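PDB 3III: CocE/NonD family hydrolase from Staphylococcus aureus subsp. aureus COL, which probably hydrolyses ester or amide bonds as a serine hydrolase of the alpha/beta-hydrolase fold, although its natural substrate is not established. Local coordinates for residues A[61-64]-A[65-69]; A[216-219]-A[220-224]; A[252-255]-A[256-259]. One frame throughout, in Å; residues are numbered along the deposited sequence.

Contact 1. Residues A[61-64]-A[65-69]; sequences PNKD and GKFPV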
ATOM      1  N   PRO A  61      28.054 -11.278   8.117  1.00  7.06           N
ATOM      2  CA  PRO A  61      28.801 -12.504   8.127  1.00  7.28           C
ATOM      3  C   PRO A  61      29.971 -12.453   9.109  1.00  7.97           C
ATOM      4  O   PRO A  61      30.600 -11.408   9.328  1.00  6.20           O
ATOM      5  CB  PRO A  61      29.270 -12.636   6.690  1.00  7.57           C
ATOM      6  CG  PRO A  61      28.355 -11.820   5.918  1.00  8.65           C
ATOM      7  CD  PRO A  61      28.039 -10.676   6.782  1.00  5.87           C
ATOM      8  N   ASN A  62      30.182 -13.570   9.797  1.00  9.00           N
ATOM      9  CA  ASN A  62      31.301 -13.711  10.692  1.00  9.67           C
ATOM     10  C   ASN A  62      32.571 -14.007   9.897  1.00  9.95           C
ATOM     11  O   ASN A  62      33.128 -15.111   9.974  1.00  9.56           O
ATOM     12  CB  ASN A  62      31.008 -14.845  11.714  1.00 11.47           C
ATOM     13  CG  ASN A  62      32.076 -14.988  12.725  1.00 14.46           C
ATOM     14  OD1 ASN A  62      32.812 -14.026  12.990  1.00 19.05           O
ATOM     15  ND2 ASN A  62      32.214 -16.198  13.294  1.00 17.68           N
ATOM     16  N   LYS A  63      33.023 -13.000   9.156  1.00  9.26           N
ATOM     17  CA  LYS A  63      34.247 -13.045   8.435  1.00  8.97           C
ATOM     18  C   LYS A  63      34.604 -11.625   8.040  1.00  8.28           C
ATOM     19  O   LYS A  63      33.742 -10.733   7.990  1.00  8.05           O
ATOM     20  CB  LYS A  63      34.146 -13.972   7.203  1.00  8.93           C
ATOM     21  CG  LYS A  63      32.986 -13.697   6.299  1.00  9.58           C
ATOM     22  CD  LYS A  63      32.960 -14.602   5.063  1.00  8.71           C
ATOM     23  CE  LYS A  63      31.584 -14.723   4.499  1.00  8.09           C
ATOM     24  NZ  LYS A  63      31.561 -15.205   3.140  1.00  6.26           N
ATOM     25  N   ASP A  64      35.886 -11.412   7.821  1.00  8.26           N
ATOM     26  CA  ASP A  64      36.396 -10.183   7.212  1.00 10.06           C
ATOM     27  C   ASP A  64      35.804 -10.048   5.809  1.00 10.28           C
ATOM     28  O   ASP A  64      35.447 -11.053   5.161  1.00 11.37           O
ATOM     29  CB  ASP A  64      37.911 -10.232   7.038  1.00 11.22           C
ATOM     30  CG  ASP A  64      38.655 -10.220   8.329  1.00 15.65           C
ATOM     31  OD1 ASP A  64      38.099  -9.814   9.362  1.00 20.95           O
ATOM     32  OD2 ASP A  64      39.838 -10.581   8.292  1.00 23.54           O
ATOM     33  N   GLY A  65      35.708  -8.807   5.348  1.00 10.20           N
ATOM     34  CA  GLY A  65      35.313  -8.544   3.995  1.00  8.22           C
ATOM     35  C   GLY A  65      34.308  -7.452   3.920  1.00  7.36           C
ATOM     36  O   GLY A  65      33.848  -6.956   4.942  1.00  7.25           O
ATOM     37  N   LYS A  66      33.997  -7.079   2.685  1.00  6.23           N
ATOM     38  CA  LYS A  66      33.050  -6.019   2.366  1.00  6.32           C
ATOM     39  C   LYS A  66      31.855  -6.589   1.642  1.00  6.45           C
ATOM     40  O   LYS A  66      32.022  -7.321   0.659  1.00  7.86           O
ATOM     41  CB  LYS A  66      33.723  -4.964   1.496  1.00  5.84           C
ATOM     42  CG  LYS A  66      34.709  -4.112   2.271  1.00 10.47           C
ATOM     43  CD  LYS A  66      35.273  -3.043   1.389  1.00 14.37           C
ATOM     44  CE  LYS A  66      36.048  -2.023   2.220  1.00 19.10           C
ATOM     45  NZ  LYS A  66      35.070  -1.186   2.929  1.00 21.89           N
ATOM     46  N   PHE A  67      30.646  -6.219   2.075  1.00  5.28           N
ATOM     47  CA  PHE A  67      29.426  -6.838   1.586  1.00  4.82           C
ATOM     48  C   PHE A  67      28.412  -5.825   1.151  1.00  5.85           C
ATOM     49  O   PHE A  67      28.388  -4.696   1.663  1.00  6.82           O
ATOM     50  CB  PHE A  67      28.823  -7.720   2.703  1.00  5.02           C
ATOM     51  CG  PHE A  67      29.775  -8.780   3.192  1.00  3.36           C
ATOM     52  CD1 PHE A  67      29.916  -9.991   2.505  1.00  5.54           C
ATOM     53  CD2 PHE A  67      30.591  -8.544   4.279  1.00  6.48           C
ATOM     54  CE1 PHE A  67      30.808 -10.953   2.916  1.00  5.28           C
ATOM     55  CE2 PHE A  67      31.491  -9.495   4.727  1.00  4.22           C
ATOM     56  CZ  PHE A  67      31.641 -10.704   4.026  1.00  7.52           C
ATOM     57  N   PRO A  68      27.533  -6.205   0.214  1.00  6.02           N
ATOM     58  CA  PRO A  68      26.392  -5.315  -0.016  1.00  5.58           C
ATOM     59  C   PRO A  68      25.503  -5.252   1.218  1.00  5.06           C
ATOM     60  O   PRO A  68      25.401  -6.228   1.995  1.00  4.17           O
ATOM     61  CB  PRO A  68      25.649  -6.004  -1.210  1.00  5.56           C
ATOM     62  CG  PRO A  68      25.979  -7.447  -1.029  1.00  7.12           C
ATOM     63  CD  PRO A  68      27.419  -7.466  -0.545  1.00  6.57           C
ATOM     64  N   VAL A  69      24.820  -4.118   1.379  1.00  4.37           N
ATOM     65  CA  VAL A  69      24.038  -3.857   2.555  1.00  4.70           C
ATOM     66  C   VAL A  69      22.529  -3.703   2.241  1.00  6.15           C
ATOM     67  O   VAL A  69      22.161  -2.931   1.360  1.00  7.14           O
ATOM     68  CB  VAL A  69      24.464  -2.597   3.241  1.00  4.06           C
ATOM     69  CG1 VAL A  69      23.545  -2.349   4.479  1.00  6.06           C
ATOM     70  CG2 VAL A  69      25.973  -2.649   3.574  1.00  4.46           C
TER
HETATM   71  O   HOH W   1      33.326  -8.048   7.504  1.00 11.21           O
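Pro61 leans its CG edge onto one face of the Phe67 ring, with N and CA tilted away, and this CH-pi contact joins the two ends of the turn. Its CG sits 3.9 Å from the centroid of the Phe67 ring and only 9° off the ring normal, so the carbon rests over the middle of the face. The pyrrolidine CD reaches on toward CD2 and CE2, its CB toward CZ, and the two side chains slide past each other in opposite directions. Phe67 places its ring here by setting CG anti to its carbonyl carbon (chi1 -57°), which turns the ring back along the incoming chain.

Lys63 adds apolar contact. Its extended chain crosses the phenyl group at about a right angle, CG lying 4.0 Å from Phe67 CZ and CE at the same distance from that atom. Its methylenes thus pack on the ring while NZ pairs with Asp117 in a salt bridge.

Residues 61-66 connect strand 53-60 to strand 67-74 in the mixed sheet of the alpha/beta-hydrolase fold. Val119, on strand 119-124 that separates these two in the sheet, touches both Pro61 and Phe67.

Within the turn itself the polar contacts use backbone atoms and one water. Asn62 centres an inverse gamma turn, with a weak bond of 2.9 Å from Lys63 N to Pro61 O. A water 2.8 Å from both Lys63 O and Gly65 O joins the two carbonyls, in plane at the edge of the Phe67 ring. Gly65 has a positive phi of 135°, a value readily reached by glycine.

Contact 2. Residues A[216-219]-A[220-224]; sequences FWTQ and GIFAR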
ATOM      1  N   PHE A 216      -6.147   3.872  14.632  1.00 11.09           N
ATOM      2  CA  PHE A 216      -5.564   2.692  15.285  1.00 12.02           C
ATOM      3  C   PHE A 216      -4.017   2.684  15.159  1.00 11.74           C
ATOM      4  O   PHE A 216      -3.256   2.462  16.140  1.00 12.42           O
ATOM      5  CB  PHE A 216      -6.148   1.482  14.599  1.00 13.45           C
ATOM      6  CG  PHE A 216      -5.432   0.174  14.895  1.00 15.83           C
ATOM      7  CD1 PHE A 216      -5.625  -0.463  16.114  1.00 21.96           C
ATOM      8  CD2 PHE A 216      -4.637  -0.443  13.934  1.00 21.10           C
ATOM      9  CE1 PHE A 216      -4.996  -1.681  16.363  1.00 20.92           C
ATOM     10  CE2 PHE A 216      -4.046  -1.653  14.178  1.00 21.60           C
ATOM     11  CZ  PHE A 216      -4.225  -2.258  15.401  1.00 19.35           C
ATOM     12  N   TRP A 217      -3.573   3.023  13.966  1.00 11.16           N
ATOM     13  CA  TRP A 217      -2.164   3.052  13.613  1.00 11.48           C
ATOM     14  C   TRP A 217      -1.492   4.162  14.406  1.00 12.73           C
ATOM     15  O   TRP A 217      -0.424   3.965  15.024  1.00 11.01           O
ATOM     16  CB  TRP A 217      -2.057   3.284  12.105  1.00 12.26           C
ATOM     17  CG  TRP A 217      -0.712   3.587  11.634  1.00 11.39           C
ATOM     18  CD1 TRP A 217       0.308   2.718  11.498  1.00 12.26           C
ATOM     19  CD2 TRP A 217      -0.217   4.868  11.221  1.00  9.77           C
ATOM     20  NE1 TRP A 217       1.425   3.376  11.050  1.00 15.80           N
ATOM     21  CE2 TRP A 217       1.128   4.699  10.869  1.00 10.43           C
ATOM     22  CE3 TRP A 217      -0.773   6.144  11.129  1.00 11.82           C
ATOM     23  CZ2 TRP A 217       1.922   5.748  10.398  1.00 10.46           C
ATOM     24  CZ3 TRP A 217       0.025   7.189  10.649  1.00 12.99           C
ATOM     25  CH2 TRP A 217       1.347   6.991  10.317  1.00 10.28           C
ATOM     26  N   THR A 218      -2.088   5.347  14.359  1.00 12.52           N
ATOM     27  CA  THR A 218      -1.510   6.468  15.076  1.00 13.48           C
ATOM     28  C   THR A 218      -1.388   6.168  16.568  1.00 13.96           C
ATOM     29  O   THR A 218      -0.336   6.394  17.170  1.00 14.95           O
ATOM     30  CB  THR A 218      -2.316   7.769  14.911  1.00 13.30           C
ATOM     31  OG1 THR A 218      -2.380   8.111  13.528  1.00 13.51           O
ATOM     32  CG2 THR A 218      -1.585   8.884  15.691  1.00 13.61           C
ATOM     33  N   GLN A 219      -2.474   5.676  17.159  1.00 13.57           N
ATOM     34  CA  GLN A 219      -2.508   5.333  18.570  1.00 15.12           C
ATOM     35  C   GLN A 219      -1.485   4.280  18.952  1.00 14.16           C
ATOM     36  O   GLN A 219      -0.869   4.346  20.024  1.00 13.28           O
ATOM     37  CB  GLN A 219      -3.922   4.893  18.976  1.00 15.21           C
ATOM     38  CG  GLN A 219      -4.765   6.109  19.035  1.00 22.29           C
ATOM     39  CD  GLN A 219      -6.236   5.836  19.112  1.00 29.52           C
ATOM     40  OE1 GLN A 219      -6.728   4.737  18.786  1.00 36.14           O
ATOM     41  NE2 GLN A 219      -6.958   6.842  19.527  1.00 29.87           N
ATOM     42  N   GLY A 220      -1.313   3.320  18.061  1.00 14.05           N
ATOM     43  CA  GLY A 220      -0.308   2.289  18.192  1.00 15.17           C
ATOM     44  C   GLY A 220       1.127   2.813  18.341  1.00 14.84           C
ATOM     45  O   GLY A 220       1.907   2.275  19.137  1.00 15.07           O
ATOM     46  N   ILE A 221       1.467   3.844  17.572  1.00 14.42           N
ATOM     47  CA  ILE A 221       2.782   4.476  17.657  1.00 14.35           C
ATOM     48  C   ILE A 221       2.929   5.143  19.032  1.00 14.88           C
ATOM     49  O   ILE A 221       3.890   4.884  19.753  1.00 14.19           O
ATOM     50  CB  ILE A 221       3.021   5.480  16.485  1.00 14.48           C
ATOM     51  CG1 ILE A 221       3.006   4.714  15.145  1.00 15.35           C
ATOM     52  CG2 ILE A 221       4.292   6.286  16.751  1.00 13.33           C
ATOM     53  CD1 ILE A 221       3.206   5.568  13.846  1.00 16.91           C
ATOM     54  N   PHE A 222       1.927   5.933  19.422  1.00 14.36           N
ATOM     55  CA  PHE A 222       1.901   6.538  20.734  1.00 15.83           C
ATOM     56  C   PHE A 222       2.056   5.496  21.864  1.00 14.95           C
ATOM     57  O   PHE A 222       2.811   5.715  22.792  1.00 13.68           O
ATOM     58  CB  PHE A 222       0.597   7.357  20.915  1.00 16.36           C
ATOM     59  CG  PHE A 222       0.725   8.805  20.518  1.00 20.72           C
ATOM     60  CD1 PHE A 222       1.207   9.773  21.472  1.00 22.62           C
ATOM     61  CD2 PHE A 222       0.394   9.223  19.230  1.00 20.54           C
ATOM     62  CE1 PHE A 222       1.288  11.158  21.144  1.00 23.85           C
ATOM     63  CE2 PHE A 222       0.469  10.578  18.867  1.00 22.61           C
ATOM     64  CZ  PHE A 222       0.951  11.561  19.819  1.00 24.39           C
ATOM     65  N   ALA A 223       1.343   4.369  21.751  1.00 13.93           N
ATOM     66  CA  ALA A 223       1.389   3.291  22.760  1.00 13.84           C
ATOM     67  C   ALA A 223       2.751   2.564  22.807  1.00 13.47           C
ATOM     68  O   ALA A 223       3.170   2.035  23.850  1.00 14.48           O
ATOM     69  CB  ALA A 223       0.221   2.307  22.525  1.00 12.75           C
ATOM     70  N   ARG A 224       3.463   2.561  21.681  1.00 11.99           N
ATOM     71  CA  ARG A 224       4.711   1.863  21.597  1.00 12.07           C
ATOM     72  C   ARG A 224       5.821   2.589  22.384  1.00 11.78           C
ATOM     73  O   ARG A 224       6.700   1.918  22.902  1.00 11.65           O
ATOM     74  CB  ARG A 224       5.141   1.680  20.131  1.00 11.68           C
ATOM     75  CG  ARG A 224       6.374   0.862  19.883  1.00 13.54           C
ATOM     76  CD  ARG A 224       6.170  -0.627  20.119  1.00 17.18           C
ATOM     77  NE  ARG A 224       7.447  -1.370  20.124  1.00 17.66           N
ATOM     78  CZ  ARG A 224       8.322  -1.382  21.136  1.00 20.38           C
ATOM     79  NH1 ARG A 224       8.125  -0.668  22.256  1.00 14.88           N
ATOM     80  NH2 ARG A 224       9.438  -2.102  21.018  1.00 22.76           N
TER
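With CG turned anti to its backbone N (chi1 169°), Trp217 lays its indole beside the next turn of the helix, where Ile221 meets it. Ile221 keeps CG1 anti to the carbonyl carbon and extends to CD1 (chi2 179°), carrying that methyl over the indole face. Ile221 CD1 stands 3.6 Å above the plane of the Trp217 ring, offset toward the rim. Its closest approach is 3.7 Å, from Ile221 CD1 to Trp217 CZ2, a CH-pi contact between side chains that point the same way. The indole is pinned further by its own N-H, since NE1 is hydrogen-bonded to Tyr76 OH, and by a stack with Trp138.

One residue along, Thr218 and Phe222 also run side by side. The methyl CG2 of Thr218 lies 4.1 Å from Phe222 CD2, while Thr218 O lies at the ring's edge, in its plane. The threonine hydroxyl turns back to Tyr214 O, leaving the methyl toward the phenyl group.

Regular i to i+4 bonds carry the backbone. Phe222 N to Thr218 O spans 3.2 Å. Ala223 N to Gln219 O is shorter, 2.8 Å. Thr218 O also receives a weak bond from Ile221 N, so two N-H groups share it.

Leu234 and Ile235 of helix 234-240 pack on this flank, Leu234 against both Trp217 and Thr218, whereas Phe216 touches a bound palmitic acid. Trp217/Ile221 and Thr218/Phe222 are two i to i+4 pairs on helix 213-224, which is amphipathic here: Trp217, Thr218 and Ile221 are buried, and Gln219, Ala223 and Arg224 are exposed.

Contact 3. Residues A[252-255]-A[256-259]; sequences QVPL and SQIK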
ATOM      1  N   GLN A 252       3.197  14.306   1.011  1.00  8.71           N
ATOM      2  CA  GLN A 252       3.133  13.729  -0.290  1.00  8.40           C
ATOM      3  C   GLN A 252       4.555  13.677  -0.845  1.00  8.84           C
ATOM      4  O   GLN A 252       5.187  14.704  -1.090  1.00  7.49           O
ATOM      5  CB  GLN A 252       2.243  14.529  -1.231  1.00  9.05           C
ATOM      6  CG  GLN A 252       2.187  14.026  -2.683  1.00  8.15           C
ATOM      7  CD  GLN A 252       1.476  14.972  -3.596  1.00  9.64           C
ATOM      8  OE1 GLN A 252       2.079  15.944  -4.015  1.00  9.95           O
ATOM      9  NE2 GLN A 252       0.182  14.714  -3.913  1.00  7.56           N
ATOM     10  N   VAL A 253       5.080  12.472  -1.020  1.00  7.95           N
ATOM     11  CA  VAL A 253       6.445  12.353  -1.515  1.00  8.06           C
ATOM     12  C   VAL A 253       6.548  12.950  -2.942  1.00  9.59           C
ATOM     13  O   VAL A 253       5.708  12.599  -3.798  1.00  9.77           O
ATOM     14  CB  VAL A 253       6.901  10.842  -1.576  1.00  8.82           C
ATOM     15  CG1 VAL A 253       8.336  10.716  -2.208  1.00  7.28           C
ATOM     16  CG2 VAL A 253       6.816  10.179  -0.178  1.00  6.57           C
ATOM     17  N   PRO A 254       7.608  13.744  -3.228  1.00 10.27           N
ATOM     18  CA  PRO A 254       7.888  14.221  -4.615  1.00 10.66           C
ATOM     19  C   PRO A 254       8.552  13.095  -5.419  1.00 10.84           C
ATOM     20  O   PRO A 254       9.768  13.083  -5.621  1.00 11.16           O
ATOM     21  CB  PRO A 254       8.826  15.417  -4.420  1.00 10.99           C
ATOM     22  CG  PRO A 254       9.570  15.115  -3.154  1.00 11.24           C
ATOM     23  CD  PRO A 254       8.601  14.267  -2.265  1.00 11.37           C
ATOM     24  N   LEU A 255       7.712  12.200  -5.907  1.00  8.92           N
ATOM     25  CA  LEU A 255       8.132  10.923  -6.485  1.00  9.85           C
ATOM     26  C   LEU A 255       9.006  11.053  -7.743  1.00  9.29           C
ATOM     27  O   LEU A 255       9.850  10.208  -7.978  1.00  9.08           O
ATOM     28  CB  LEU A 255       6.897  10.095  -6.816  1.00  9.08           C
ATOM     29  CG  LEU A 255       6.109   9.563  -5.605  1.00  9.13           C
ATOM     30  CD1 LEU A 255       4.794   9.000  -6.081  1.00  7.08           C
ATOM     31  CD2 LEU A 255       6.882   8.493  -4.860  1.00  7.29           C
ATOM     32  N   SER A 256       8.804  12.114  -8.533  1.00  9.88           N
ATOM     33  CA  SER A 256       9.569  12.315  -9.741  1.00 10.95           C
ATOM     34  C   SER A 256      11.046  12.660  -9.495  1.00 11.36           C
ATOM     35  O   SER A 256      11.860  12.694 -10.423  1.00 12.64           O
ATOM     36  CB  SER A 256       8.902  13.390 -10.600  1.00 12.20           C
ATOM     37  OG  SER A 256       8.991  14.648  -9.987  1.00 13.42           O
ATOM     38  N   GLN A 257      11.390  12.984  -8.272  1.00 10.70           N
ATOM     39  CA  GLN A 257      12.783  13.104  -7.856  1.00  9.73           C
ATOM     40  C   GLN A 257      13.497  11.770  -7.733  1.00  9.69           C
ATOM     41  O   GLN A 257      14.745  11.724  -7.644  1.00  9.62           O
ATOM     42  CB  GLN A 257      12.835  13.812  -6.514  1.00 10.57           C
ATOM     43  CG  GLN A 257      12.325  15.294  -6.602  1.00  9.35           C
ATOM     44  CD  GLN A 257      12.413  16.055  -5.298  1.00 13.03           C
ATOM     45  OE1 GLN A 257      12.994  15.597  -4.314  1.00 12.13           O
ATOM     46  NE2 GLN A 257      11.857  17.239  -5.289  1.00  8.46           N
ATOM     47  N   ILE A 258      12.744  10.680  -7.647  1.00  9.16           N
ATOM     48  CA  ILE A 258      13.399   9.358  -7.448  1.00  8.88           C
ATOM     49  C   ILE A 258      14.068   8.894  -8.738  1.00  9.23           C
ATOM     50  O   ILE A 258      13.412   8.792  -9.819  1.00 10.26           O
ATOM     51  CB  ILE A 258      12.408   8.313  -6.961  1.00  7.94           C
ATOM     52  CG1 ILE A 258      11.887   8.713  -5.590  1.00  7.97           C
ATOM     53  CG2 ILE A 258      13.008   6.922  -6.952  1.00  8.29           C
ATOM     54  CD1 ILE A 258      10.783   7.757  -5.094  1.00 10.45           C
ATOM     55  N   LYS A 259      15.359   8.612  -8.637  1.00  9.16           N
ATOM     56  CA  LYS A 259      16.133   8.046  -9.754  1.00 11.09           C
ATOM     57  C   LYS A 259      16.686   6.624  -9.555  1.00 11.32           C
ATOM     58  O   LYS A 259      17.237   6.012 -10.495  1.00 12.72           O
ATOM     59  CB  LYS A 259      17.303   8.982 -10.064  1.00 11.17           C
ATOM     60  CG  LYS A 259      16.840  10.377 -10.440  1.00 13.31           C
ATOM     61  CD  LYS A 259      18.055  11.335 -10.472  1.00 19.35           C
ATOM     62  CE  LYS A 259      17.758  12.586 -11.307  1.00 23.95           C
ATOM     63  NZ  LYS A 259      18.719  13.714 -10.969  1.00 29.09           N
TER
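Pro254 and Gln257 meet across a tight turn, tied together chiefly through the backbone: Gln257 N donates to Pro254 O (3.1 Å). Pro254 is also the centre of an inverse gamma turn. The aliphatic part of the glutamine gathers round the same carbonyl, with Gln257 CB 3.3 Å and Gln257 CG 3.5 Å from Pro254 O. Gln257 CG, set anti to its own carbonyl carbon (chi1 -65°), also comes within van der Waals reach of the proline ring, 4.1 Å from Pro254 CB.

Leu255 comes next and starts the short 3-10 segment that runs through Gln257. Leu255 O receives Ile258 N at 3.0 Å with an N-H...O angle of 160°. The leucine and isoleucine side chains lie side by side and point the same way, Leu255 CD2 touching Ile258 CD1 at 4.0 Å. Both rest on Trp176 of helix 170-179, and Leu255 also meets Glu280 and Gln284 of helix 275-284. The turn thus packs against both helices just ahead of strand 262-267 of the central sheet.

The two successive i to i+3 bonds define the 3-10 turn, and they divide its surface. Leucine and isoleucine lie buried on one side, while proline and glutamine lie on a more exposed one. Backbone N-H groups of Gln257 and Ile258 are satisfied within the turn itself, which lets the chain bury its apolar residues without leaving these two donors unpaired.

All three contacts are local and fall within the S15 family region, following one another along the chain without touching. Contacts 2 and 3 come nearest, with about 12 Å between closest atoms and 27 Å between centres. Contact 1 stands apart at the periphery, its centre 36 Å from that of contact 2 and 32 Å from that of contact 3. Contacts 1 and 3 belong to connections leading into strands of the same mixed sheet, 67-74 and 262-267, whereas contact 2 lies within a helix. Contact 2 lies beside a bound palmitic acid, about 4 Å from the side chain of Phe216.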